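Local coordinates for protein VP24 (White spot syndrome virus, PDB 5HLJ) that serves as a major envelope protein of the virion, probably membrane-attached, and assembles as a trimer of beta-rich subunits, at residues A13-T24 against F36-G47. Residues are numbered along the deposited sequence; the frame is centred on the assembly and turned at random.
Sequences AYPVESEIINLT and FVNGTLQTRNYG
Strands 19-24 and 39-42 belong to the two arms of an antiparallel beta hairpin, and the contact between them is one of splayed arms bridged by side chains. Their axes run at 160° but come no closer than 8.8 Å, too far for a backbone ladder, and the direct backbone bond between the segments is Val-37 N to Thr-24 O (3.1 Å), where the arms begin to part. A water beside it donates to both Thr-24 O and Val-37 O.

At the far end Glu-19 spans the gap. With CG anti to the backbone N (chi1 -174°) and the chain extended, its carboxylate reaches the turn after strand 39-42 and accepts two backbone N-H groups through syn lone pairs: Arg-44 N on OE2 (3.1 Å, nearly straight at 169°) and Asn-45 N on OE1 (2.9 Å). This two-pronged grip fixes the carboxylate's rotation. A water donates to Glu-19 OE2 and accepts from Arg-44 NH1; the nearby guanidinium, not in a salt bridge, probably eases the carboxylate's negative charge. The turn is itself braced: Thr-43 OG1 accepts from Tyr-46 N in an ST motif and donates to Gly-47 O.

Pro-15 CB lies over one face of the Tyr-46 ring, 3.8 Å from its centroid, a CH-pi contact, while Glu-19 OE1 sits at the ring edge and Tyr-46 OH donates to Glu-17 O at 2.7 Å, from above the carbonyl plane.

Between the polar ends the arms touch through apolar tips: Leu-41 CD2 meets Ile-21 CG2 at 3.6 Å, and Ile-21 CD1 meets Thr-43 CG2. Leu-23 CD1 turns to the Phe-36 ring beyond the splayed part, where both side chains also touch Val-51.

Strand 161-170 pairs with 19-24, whereas Gly-39 bonds to Val-51 of strand 48-51; Gly-39 and Thr-40 also pair with an antiparallel strand of the second subunit, carrying the sheet across the interface.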
loop_
_atom_site.group_PDB
_atom_site.type_symbol
_atom_site.label_atom_id
_atom_site.label_comp_id
_atom_site.label_asym_id
_atom_site.label_seq_id
_atom_site.Cartn_x
_atom_site.Cartn_y
_atom_site.Cartn_z
ATOM N N ALA A 13 3.318 6.649 -25.809
ATOM C CA ALA A 13 2.801 7.163 -24.535
ATOM C C ALA A 13 3.800 8.055 -23.780
ATOM O O ALA A 13 4.976 7.688 -23.610
ATOM C CB ALA A 13 2.363 5.993 -23.641
ATOM N N TYR A 14 3.323 9.218 -23.326
ATOM C CA TYR A 14 4.134 10.139 -22.524
ATOM C C TYR A 14 3.467 10.426 -21.165
ATOM O O TYR A 14 2.753 11.425 -21.015
ATOM C CB TYR A 14 4.375 11.454 -23.282
ATOM C CG TYR A 14 5.394 12.355 -22.621
ATOM C CD1 TYR A 14 6.740 12.283 -22.969
ATOM C CD2 TYR A 14 5.017 13.268 -21.639
ATOM C CE1 TYR A 14 7.682 13.102 -22.361
ATOM C CE2 TYR A 14 5.949 14.087 -21.024
ATOM C CZ TYR A 14 7.277 14.002 -21.392
ATOM O OH TYR A 14 8.210 14.812 -20.781
ATOM N N PRO A 15 3.715 9.557 -20.166
ATOM C CA PRO A 15 3.003 9.630 -18.880
ATOM C C PRO A 15 3.381 10.835 -18.030
ATOM O O PRO A 15 4.555 11.211 -17.963
ATOM C CB PRO A 15 3.413 8.336 -18.185
ATOM C CG PRO A 15 4.735 7.957 -18.807
ATOM C CD PRO A 15 4.656 8.421 -20.228
ATOM N N VAL A 16 2.390 11.423 -17.369
ATOM C CA VAL A 16 2.641 12.577 -16.519
ATOM C C VAL A 16 2.028 12.394 -15.122
ATOM O O VAL A 16 2.208 13.236 -14.240
ATOM C CB VAL A 16 2.113 13.880 -17.187
ATOM C CG1 VAL A 16 3.065 14.332 -18.304
ATOM C CG2 VAL A 16 0.695 13.692 -17.720
ATOM N N GLU A 17 1.320 11.282 -14.926
ATOM C CA GLU A 17 0.769 10.928 -13.612
ATOM C C GLU A 17 1.044 9.485 -13.211
ATOM O O GLU A 17 1.270 8.622 -14.061
ATOM C CB GLU A 17 -0.742 11.145 -13.573
ATOM C CG GLU A 17 -1.171 12.508 -13.088
ATOM C CD GLU A 17 -2.087 13.196 -14.078
ATOM O OE1 GLU A 17 -2.314 14.409 -13.926
ATOM O OE2 GLU A 17 -2.580 12.523 -15.016
ATOM N N SER A 18 0.978 9.233 -11.909
ATOM C CA SER A 18 1.104 7.893 -11.365
ATOM C C SER A 18 -0.126 7.058 -11.642
ATOM O O SER A 18 -1.214 7.587 -11.784
ATOM C CB SER A 18 1.336 7.943 -9.865
ATOM O OG SER A 18 2.491 8.697 -9.579
ATOM N N GLU A 19 0.050 5.746 -11.698
ATOM C CA GLU A 19 -1.072 4.854 -11.890
ATOM C C GLU A 19 -0.773 3.491 -11.273
ATOM O O GLU A 19 0.382 3.075 -11.198
ATOM C CB GLU A 19 -1.388 4.738 -13.382
ATOM C CG GLU A 19 -2.635 3.946 -13.693
ATOM C CD GLU A 19 -3.027 4.014 -15.158
ATOM O OE1 GLU A 19 -2.374 4.765 -15.929
ATOM O OE2 GLU A 19 -4.004 3.326 -15.528
ATOM N N ILE A 20 -1.815 2.818 -10.798
ATOM C CA ILE A 20 -1.703 1.465 -10.288
ATOM C C ILE A 20 -1.997 0.452 -11.390
ATOM O O ILE A 20 -2.975 0.587 -12.118
ATOM C CB ILE A 20 -2.662 1.233 -9.121
ATOM C CG1 ILE A 20 -2.282 2.108 -7.930
ATOM C CG2 ILE A 20 -2.611 -0.192 -8.674
ATOM C CD1 ILE A 20 -1.034 1.676 -7.245
ATOM N N ILE A 21 -1.127 -0.547 -11.506
ATOM C CA ILE A 21 -1.229 -1.638 -12.471
ATOM C C ILE A 21 -1.630 -2.896 -11.710
ATOM O O ILE A 21 -0.879 -3.351 -10.852
ATOM C CB ILE A 21 0.133 -1.877 -13.196
ATOM C CG1 ILE A 21 0.668 -0.572 -13.807
ATOM C CG2 ILE A 21 0.036 -2.960 -14.246
ATOM C CD1 ILE A 21 -0.332 0.157 -14.680
ATOM N N ASN A 22 -2.802 -3.452 -11.988
ATOM C CA ASN A 22 -3.246 -4.651 -11.273
ATOM C C ASN A 22 -3.133 -5.883 -12.167
ATOM O O ASN A 22 -3.799 -5.974 -13.198
ATOM C CB ASN A 22 -4.684 -4.494 -10.765
ATOM C CG ASN A 22 -4.823 -3.388 -9.715
ATOM O OD1 ASN A 22 -4.307 -3.507 -8.608
ATOM N ND2 ASN A 22 -5.530 -2.310 -10.062
ATOM N N LEU A 23 -2.270 -6.814 -11.768
ATOM C CA LEU A 23 -2.016 -8.034 -12.522
ATOM C C LEU A 23 -2.246 -9.277 -11.666
ATOM O O LEU A 23 -2.287 -9.207 -10.435
ATOM C CB LEU A 23 -0.580 -8.053 -13.047
ATOM C CG LEU A 23 -0.145 -6.921 -13.973
ATOM C CD1 LEU A 23 1.288 -7.148 -14.381
ATOM C CD2 LEU A 23 -1.056 -6.846 -15.201
ATOM N N THR A 24 -2.357 -10.422 -12.323
ATOM C CA THR A 24 -2.524 -11.687 -11.630
ATOM C C THR A 24 -1.241 -12.511 -11.691
ATOM O O THR A 24 -0.570 -12.527 -12.715
ATOM C CB THR A 24 -3.712 -12.466 -12.227
ATOM O OG1 THR A 24 -4.908 -11.711 -12.007
ATOM C CG2 THR A 24 -3.873 -13.794 -11.559
ATOM N N PHE A 36 3.647 -14.749 -13.961
ATOM C CA PHE A 36 2.524 -13.953 -14.466
ATOM C C PHE A 36 1.443 -14.827 -15.094
ATOM O O PHE A 36 1.728 -15.912 -15.590
ATOM C CB PHE A 36 2.984 -12.937 -15.506
ATOM C CG PHE A 36 3.765 -11.784 -14.940
ATOM C CD1 PHE A 36 3.214 -10.967 -13.946
ATOM C CD2 PHE A 36 5.036 -11.485 -15.430
ATOM C CE1 PHE A 36 3.931 -9.889 -13.435
ATOM C CE2 PHE A 36 5.763 -10.414 -14.922
ATOM C CZ PHE A 36 5.200 -9.610 -13.919
ATOM N N VAL A 37 0.203 -14.347 -15.062
ATOM C CA VAL A 37 -0.830 -14.820 -15.975
ATOM C C VAL A 37 -0.758 -13.922 -17.202
ATOM O O VAL A 37 -0.751 -12.694 -17.078
ATOM C CB VAL A 37 -2.236 -14.765 -15.343
ATOM C CG1 VAL A 37 -3.307 -15.025 -16.396
ATOM C CG2 VAL A 37 -2.341 -15.751 -14.188
ATOM N N ASN A 38 -0.665 -14.504 -18.389
ATOM C CA ASN A 38 -0.512 -13.681 -19.594
ATOM C C ASN A 38 -1.827 -12.994 -19.935
ATOM O O ASN A 38 -2.898 -13.471 -19.547
ATOM C CB ASN A 38 -0.017 -14.521 -20.772
ATOM C CG ASN A 38 -0.960 -15.649 -21.113
ATOM O OD1 ASN A 38 -1.041 -16.644 -20.388
ATOM N ND2 ASN A 38 -1.677 -15.507 -22.224
ATOM N N GLY A 39 -1.743 -11.868 -20.637
ATOM C CA GLY A 39 -2.919 -11.077 -20.942
ATOM C C GLY A 39 -2.504 -9.645 -21.181
ATOM O O GLY A 39 -1.314 -9.364 -21.347
ATOM N N THR A 40 -3.479 -8.737 -21.188
ATOM C CA THR A 40 -3.229 -7.335 -21.505
ATOM C C THR A 40 -4.007 -6.430 -20.572
ATOM O O THR A 40 -4.981 -6.845 -19.934
ATOM C CB THR A 40 -3.610 -6.983 -22.970
ATOM O OG1 THR A 40 -4.971 -7.343 -23.204
ATOM C CG2 THR A 40 -2.731 -7.729 -23.967
ATOM N N LEU A 41 -3.567 -5.186 -20.491
ATOM C CA LEU A 41 -4.222 -4.208 -19.634
ATOM C C LEU A 41 -4.090 -2.844 -20.273
ATOM O O LEU A 41 -2.987 -2.393 -20.551
ATOM C CB LEU A 41 -3.615 -4.202 -18.221
ATOM C CG LEU A 41 -3.999 -3.064 -17.253
ATOM C CD1 LEU A 41 -5.472 -3.098 -16.852
ATOM C CD2 LEU A 41 -3.128 -3.103 -16.014
ATOM N N GLN A 42 -5.226 -2.209 -20.536
ATOM C CA GLN A 42 -5.235 -0.849 -21.040
ATOM C C GLN A 42 -5.121 0.136 -19.873
ATOM O O GLN A 42 -5.964 0.159 -18.985
ATOM C CB GLN A 42 -6.503 -0.588 -21.845
ATOM C CG GLN A 42 -6.502 0.768 -22.515
ATOM C CD GLN A 42 -5.376 0.896 -23.513
ATOM O OE1 GLN A 42 -5.179 0.014 -24.363
ATOM N NE2 GLN A 42 -4.609 1.982 -23.407
ATOM N N THR A 43 -4.061 0.929 -19.848
ATOM C CA THR A 43 -3.903 1.912 -18.784
ATOM C C THR A 43 -4.314 3.279 -19.312
ATOM O O THR A 43 -4.461 3.455 -20.525
ATOM C CB THR A 43 -2.450 1.962 -18.260
ATOM O OG1 THR A 43 -1.615 2.635 -19.220
ATOM C CG2 THR A 43 -1.927 0.547 -17.991
ATOM N N ARG A 44 -4.491 4.245 -18.413
ATOM C CA ARG A 44 -4.821 5.592 -18.855
ATOM C C ARG A 44 -3.567 6.399 -19.189
ATOM O O ARG A 44 -3.603 7.240 -20.071
ATOM C CB ARG A 44 -5.665 6.344 -17.809
ATOM C CG ARG A 44 -6.581 5.471 -16.954
ATOM C CD ARG A 44 -7.527 6.317 -16.057
ATOM N NE ARG A 44 -6.974 7.635 -15.713
ATOM C CZ ARG A 44 -6.180 7.885 -14.665
ATOM N NH1 ARG A 44 -5.814 6.899 -13.833
ATOM N NH2 ARG A 44 -5.737 9.129 -14.452
ATOM N N ASN A 45 -2.462 6.154 -18.496
ATOM C CA ASN A 45 -1.288 7.001 -18.661
ATOM C C ASN A 45 -0.064 6.285 -19.227
ATOM O O ASN A 45 0.913 6.938 -19.575
ATOM C CB ASN A 45 -0.913 7.646 -17.322
ATOM C CG ASN A 45 -2.049 8.468 -16.724
ATOM O OD1 ASN A 45 -2.466 8.238 -15.587
ATOM N ND2 ASN A 45 -2.545 9.433 -17.484
ATOM N N TYR A 46 -0.106 4.958 -19.319
ATOM C CA TYR A 46 1.092 4.211 -19.685
ATOM C C TYR A 46 0.897 3.355 -20.926
ATOM O O TYR A 46 1.669 2.434 -21.178
ATOM C CB TYR A 46 1.560 3.364 -18.486
ATOM C CG TYR A 46 2.040 4.268 -17.387
ATOM C CD1 TYR A 46 3.356 4.712 -17.354
ATOM C CD2 TYR A 46 1.159 4.756 -16.435
ATOM C CE1 TYR A 46 3.789 5.584 -16.379
ATOM C CE2 TYR A 46 1.585 5.632 -15.455
ATOM C CZ TYR A 46 2.897 6.044 -15.435
ATOM O OH TYR A 46 3.315 6.915 -14.461
ATOM N N GLY A 47 -0.122 3.671 -21.717
ATOM C CA GLY A 47 -0.392 2.908 -22.921
ATOM C C GLY A 47 -0.883 1.517 -22.580
ATOM O O GLY A 47 -1.510 1.314 -21.530
HETATM O O HOH W 1 -6.198 4.364 -13.816
HETATM O O HOH W 2 -1.001 -10.952 -15.026
#